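Integral membrane indolylacetylinositol arabinosyltransferase EmbB (Mycolicibacterium smegmatis MC2 155, PDB 7BVC) probably transfers arabinose units to build the arabinan of mycobacterial cell-wall arabinogalactan, working as an integral membrane glycosyltransferase that binds the drug ethambutol. Local coordinates at residues W58-L71 with I189-P201. Sequence-based numbering, arbitrary orientation.
Sequences WPQQGRLDNVTAPL and IVGVFTDLTGPAP
V192 lies over one face of the W58 indole. Its CG1 methyl sits 3.5 Å from the centroid of the six-membered ring, 20° off the ring normal, which makes a CH-pi contact. T194 meets the same indole at the edge, with its CG2 methyl 3.6 Å from W58 CZ2. The W58 side chain extends with CG opposite the backbone N (chi1 175°), and this carries the ring across to both residues. Its rotation is fixed from within 58-71: W58 NE1 gives an almost straight hydrogen bond of 3.1 Å to D65 O, which lies in the ring plane.

Beyond the indole, L64 packs against the loop 196-201. Its CD1 touches L196 CB and P201 CD, and its CD2 touches A200 CB. A weak hydrogen bond from A200 N to G62 O joins the backbones there.

The N66 side chain, with CG beside its backbone N, brings OD1 to the backbone of T194. OD1 accepts a hydrogen bond from T194 N at 3.1 Å, with the donor tilted from the carbonyl plane. N66 CB lies 3.9 Å from F193 CD1, the amide and ring planes being 59° apart. The F193 ring takes V67 O over one face, offset toward the rim.

V67 and V192 form a hydrogen-bonded antiparallel pair, with both N-O distances 2.9 Å (V67 N to V192 O, V192 N to V67 O). T68 and G191 follow as a non-hydrogen-bonded pair, and A69 N then hydrogen-bonds V190 O at 2.7 Å.

T194 OG1 accepts from L196 N, closing an ST turn, and is also hydrogen-bonded to V98 O of strand 97-100. T68 pairs through its backbone with T1058. The arrangement is a short antiparallel ladder within the concanavalin-like region. Strand 67-68 also pairs in parallel with 1058-1059 of the C-terminal region, so the small mixed sheet links the two regions.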
loop_
_atom_site.group_PDB
_atom_site.type_symbol
_atom_site.label_atom_id
_atom_site.label_comp_id
_atom_site.label_asym_id
_atom_site.label_seq_id
_atom_site.Cartn_x
_atom_site.Cartn_y
_atom_site.Cartn_z
ATOM N N TRP B 58 -5.956 37.322 33.279
ATOM C CA TRP B 58 -7.423 37.355 33.244
ATOM C C TRP B 58 -7.945 37.740 34.609
ATOM O O TRP B 58 -7.988 36.922 35.427
ATOM C CB TRP B 58 -7.963 36.012 32.800
ATOM C CG TRP B 58 -9.451 35.924 32.848
ATOM C CD1 TRP B 58 -10.343 36.478 31.987
ATOM C CD2 TRP B 58 -10.219 35.204 33.816
ATOM N NE1 TRP B 58 -11.608 36.166 32.366
ATOM C CE2 TRP B 58 -11.559 35.378 33.475
ATOM C CE3 TRP B 58 -9.899 34.439 34.934
ATOM C CZ2 TRP B 58 -12.573 34.809 34.221
ATOM C CZ3 TRP B 58 -10.900 33.862 35.660
ATOM C CH2 TRP B 58 -12.222 34.054 35.309
ATOM N N PRO B 59 -8.436 38.955 34.851
ATOM C CA PRO B 59 -9.722 39.381 34.362
ATOM C C PRO B 59 -9.800 40.614 33.441
ATOM O O PRO B 59 -10.841 41.120 33.294
ATOM C CB PRO B 59 -10.349 39.539 35.743
ATOM C CG PRO B 59 -9.259 40.168 36.549
ATOM C CD PRO B 59 -7.960 39.873 35.833
ATOM N N GLN B 60 -8.700 41.038 32.838
ATOM C CA GLN B 60 -8.621 42.156 31.859
ATOM C C GLN B 60 -9.015 43.535 32.418
ATOM O O GLN B 60 -8.165 44.427 32.441
ATOM C CB GLN B 60 -9.344 41.805 30.563
ATOM C CG GLN B 60 -9.145 40.373 30.115
ATOM C CD GLN B 60 -7.807 40.203 29.463
ATOM O OE1 GLN B 60 -6.929 41.010 29.621
ATOM N NE2 GLN B 60 -7.630 39.135 28.739
ATOM N N GLN B 61 -10.246 43.726 32.866
ATOM C CA GLN B 61 -10.704 45.043 33.299
ATOM C C GLN B 61 -11.697 44.914 34.447
ATOM O O GLN B 61 -12.747 45.559 34.472
ATOM C CB GLN B 61 -11.323 45.812 32.136
ATOM C CG GLN B 61 -10.398 45.988 30.938
ATOM C CD GLN B 61 -9.194 46.857 31.243
ATOM O OE1 GLN B 61 -9.181 47.606 32.220
ATOM N NE2 GLN B 61 -8.171 46.761 30.403
ATOM N N GLY B 62 -11.367 44.070 35.421
ATOM C CA GLY B 62 -12.225 43.899 36.577
ATOM C C GLY B 62 -13.589 43.326 36.272
ATOM O O GLY B 62 -14.515 43.499 37.068
ATOM N N ARG B 63 -13.742 42.648 35.138
ATOM C CA ARG B 63 -15.005 42.040 34.750
ATOM C C ARG B 63 -14.770 40.567 34.460
ATOM O O ARG B 63 -13.845 40.219 33.720
ATOM C CB ARG B 63 -15.607 42.737 33.526
ATOM C CG ARG B 63 -14.577 43.243 32.531
ATOM C CD ARG B 63 -15.248 43.933 31.355
ATOM N NE ARG B 63 -14.297 44.679 30.535
ATOM C CZ ARG B 63 -13.622 44.159 29.516
ATOM N NH1 ARG B 63 -13.788 42.885 29.188
ATOM N NH2 ARG B 63 -12.777 44.912 28.825
ATOM N N LEU B 64 -15.607 39.710 35.035
ATOM C CA LEU B 64 -15.452 38.264 34.893
ATOM C C LEU B 64 -16.139 37.745 33.632
ATOM O O LEU B 64 -16.954 36.825 33.676
ATOM C CB LEU B 64 -15.984 37.563 36.135
ATOM C CG LEU B 64 -15.172 37.773 37.414
ATOM C CD1 LEU B 64 -15.847 37.105 38.597
ATOM C CD2 LEU B 64 -13.759 37.251 37.237
ATOM N N ASP B 65 -15.803 38.340 32.493
ATOM C CA ASP B 65 -16.325 37.898 31.211
ATOM C C ASP B 65 -15.375 36.886 30.582
ATOM O O ASP B 65 -14.162 36.929 30.798
ATOM C CB ASP B 65 -16.524 39.083 30.266
ATOM C CG ASP B 65 -17.541 40.078 30.787
ATOM O OD1 ASP B 65 -18.428 39.671 31.566
ATOM O OD2 ASP B 65 -17.454 41.267 30.415
ATOM N N ASN B 66 -15.944 35.971 29.802
ATOM C CA ASN B 66 -15.139 34.972 29.117
ATOM C C ASN B 66 -14.175 35.643 28.142
ATOM O O ASN B 66 -14.365 36.787 27.724
ATOM C CB ASN B 66 -16.032 33.978 28.376
ATOM C CG ASN B 66 -16.955 33.221 29.306
ATOM O OD1 ASN B 66 -16.612 32.953 30.456
ATOM N ND2 ASN B 66 -18.132 32.864 28.811
ATOM N N VAL B 67 -13.125 34.914 27.782
ATOM C CA VAL B 67 -12.074 35.430 26.914
ATOM C C VAL B 67 -11.636 34.318 25.970
ATOM O O VAL B 67 -11.538 33.155 26.372
ATOM C CB VAL B 67 -10.884 35.968 27.739
ATOM C CG1 VAL B 67 -9.628 36.047 26.901
ATOM C CG2 VAL B 67 -11.211 37.336 28.313
ATOM N N THR B 68 -11.390 34.670 24.711
ATOM C CA THR B 68 -10.894 33.727 23.718
ATOM C C THR B 68 -9.511 34.163 23.249
ATOM O O THR B 68 -9.267 35.354 23.027
ATOM C CB THR B 68 -11.867 33.602 22.539
ATOM O OG1 THR B 68 -11.469 32.514 21.696
ATOM C CG2 THR B 68 -11.936 34.883 21.724
ATOM N N ALA B 69 -8.597 33.199 23.144
ATOM C CA ALA B 69 -7.235 33.439 22.687
ATOM C C ALA B 69 -6.602 32.122 22.259
ATOM O O ALA B 69 -5.729 31.597 22.959
ATOM C CB ALA B 69 -6.400 34.101 23.783
ATOM N N PRO B 70 -7.009 31.560 21.121
ATOM C CA PRO B 70 -6.537 30.221 20.736
ATOM C C PRO B 70 -5.064 30.241 20.353
ATOM O O PRO B 70 -4.657 30.968 19.447
ATOM C CB PRO B 70 -7.428 29.859 19.545
ATOM C CG PRO B 70 -7.915 31.148 19.017
ATOM C CD PRO B 70 -7.980 32.108 20.159
ATOM N N LEU B 71 -4.271 29.432 21.046
ATOM C CA LEU B 71 -2.841 29.361 20.788
ATOM C C LEU B 71 -2.551 28.435 19.616
ATOM O O LEU B 71 -3.195 27.396 19.453
ATOM C CB LEU B 71 -2.094 28.875 22.030
ATOM C CG LEU B 71 -2.369 29.612 23.339
ATOM C CD1 LEU B 71 -1.338 29.234 24.381
ATOM C CD2 LEU B 71 -2.384 31.110 23.122
ATOM N N ILE B 189 -4.570 25.603 25.686
ATOM C CA ILE B 189 -5.223 26.882 25.935
ATOM C C ILE B 189 -6.018 27.302 24.710
ATOM O O ILE B 189 -5.509 27.312 23.585
ATOM C CB ILE B 189 -4.193 27.958 26.319
ATOM C CG1 ILE B 189 -3.341 27.486 27.495
ATOM C CG2 ILE B 189 -4.892 29.261 26.665
ATOM C CD1 ILE B 189 -4.079 27.441 28.796
ATOM N N VAL B 190 -7.284 27.641 24.939
ATOM C CA VAL B 190 -8.106 28.327 23.948
ATOM C C VAL B 190 -8.637 29.655 24.459
ATOM O O VAL B 190 -8.827 30.595 23.664
ATOM C CB VAL B 190 -9.269 27.412 23.495
ATOM C CG1 VAL B 190 -10.369 28.195 22.809
ATOM C CG2 VAL B 190 -8.750 26.318 22.580
ATOM N N GLY B 191 -8.831 29.803 25.763
ATOM C CA GLY B 191 -9.225 31.074 26.347
ATOM C C GLY B 191 -9.271 30.951 27.851
ATOM O O GLY B 191 -8.516 30.177 28.447
ATOM N N VAL B 192 -10.166 31.726 28.460
ATOM C CA VAL B 192 -10.494 31.588 29.874
ATOM C C VAL B 192 -12.010 31.691 29.982
ATOM O O VAL B 192 -12.587 32.739 29.667
ATOM C CB VAL B 192 -9.818 32.640 30.761
ATOM C CG1 VAL B 192 -10.045 32.292 32.216
ATOM C CG2 VAL B 192 -8.331 32.729 30.467
ATOM N N PHE B 193 -12.653 30.610 30.417
ATOM C CA PHE B 193 -14.106 30.513 30.463
ATOM C C PHE B 193 -14.532 30.150 31.875
ATOM O O PHE B 193 -14.238 29.049 32.351
ATOM C CB PHE B 193 -14.619 29.469 29.468
ATOM C CG PHE B 193 -14.105 29.657 28.071
ATOM C CD1 PHE B 193 -14.744 30.515 27.194
ATOM C CD2 PHE B 193 -12.986 28.974 27.634
ATOM C CE1 PHE B 193 -14.274 30.687 25.908
ATOM C CE2 PHE B 193 -12.512 29.143 26.351
ATOM C CZ PHE B 193 -13.157 29.999 25.488
ATOM N N THR B 194 -15.228 31.066 32.539
ATOM C CA THR B 194 -15.692 30.881 33.904
ATOM C C THR B 194 -17.213 30.757 33.925
ATOM O O THR B 194 -17.878 30.773 32.887
ATOM C CB THR B 194 -15.234 32.042 34.787
ATOM O OG1 THR B 194 -15.593 31.782 36.148
ATOM C CG2 THR B 194 -15.894 33.333 34.336
ATOM N N ASP B 195 -17.762 30.632 35.135
ATOM C CA ASP B 195 -19.199 30.668 35.333
ATOM C C ASP B 195 -19.635 31.758 36.300
ATOM O O ASP B 195 -20.835 31.891 36.558
ATOM C CB ASP B 195 -19.710 29.311 35.840
ATOM C CG ASP B 195 -20.072 28.368 34.711
ATOM O OD1 ASP B 195 -19.600 28.589 33.578
ATOM O OD2 ASP B 195 -20.828 27.405 34.957
ATOM N N LEU B 196 -18.701 32.535 36.843
ATOM C CA LEU B 196 -19.040 33.637 37.726
ATOM C C LEU B 196 -19.501 34.840 36.906
ATOM O O LEU B 196 -19.542 34.807 35.673
ATOM C CB LEU B 196 -17.845 33.998 38.606
ATOM C CG LEU B 196 -16.985 32.840 39.114
ATOM C CD1 LEU B 196 -15.723 33.364 39.775
ATOM C CD2 LEU B 196 -17.770 31.975 40.080
ATOM N N THR B 197 -19.846 35.920 37.600
ATOM C CA THR B 197 -20.296 37.137 36.940
ATOM C C THR B 197 -20.221 38.291 37.928
ATOM O O THR B 197 -20.139 38.090 39.142
ATOM C CB THR B 197 -21.721 36.994 36.393
ATOM O OG1 THR B 197 -22.049 38.140 35.599
ATOM C CG2 THR B 197 -22.721 36.869 37.535
ATOM N N GLY B 198 -20.249 39.504 37.385
ATOM C CA GLY B 198 -20.207 40.699 38.191
ATOM C C GLY B 198 -18.801 41.239 38.346
ATOM O O GLY B 198 -17.934 41.033 37.491
ATOM N N PRO B 199 -18.550 41.947 39.444
ATOM C CA PRO B 199 -17.202 42.464 39.696
ATOM C C PRO B 199 -16.256 41.356 40.133
ATOM O O PRO B 199 -16.615 40.475 40.918
ATOM C CB PRO B 199 -17.421 43.485 40.818
ATOM C CG PRO B 199 -18.626 42.981 41.537
ATOM C CD PRO B 199 -19.505 42.348 40.492
ATOM N N ALA B 200 -15.035 41.411 39.612
ATOM C CA ALA B 200 -14.057 40.378 39.911
ATOM C C ALA B 200 -13.571 40.508 41.352
ATOM O O ALA B 200 -13.296 41.619 41.819
ATOM C CB ALA B 200 -12.873 40.468 38.952
ATOM N N PRO B 201 -13.454 39.396 42.084
ATOM C CA PRO B 201 -12.927 39.468 43.453
ATOM C C PRO B 201 -11.445 39.796 43.473
ATOM O O PRO B 201 -10.814 39.909 42.417
ATOM C CB PRO B 201 -13.201 38.065 44.006
ATOM C CG PRO B 201 -13.207 37.192 42.804
ATOM C CD PRO B 201 -13.808 38.020 41.701
#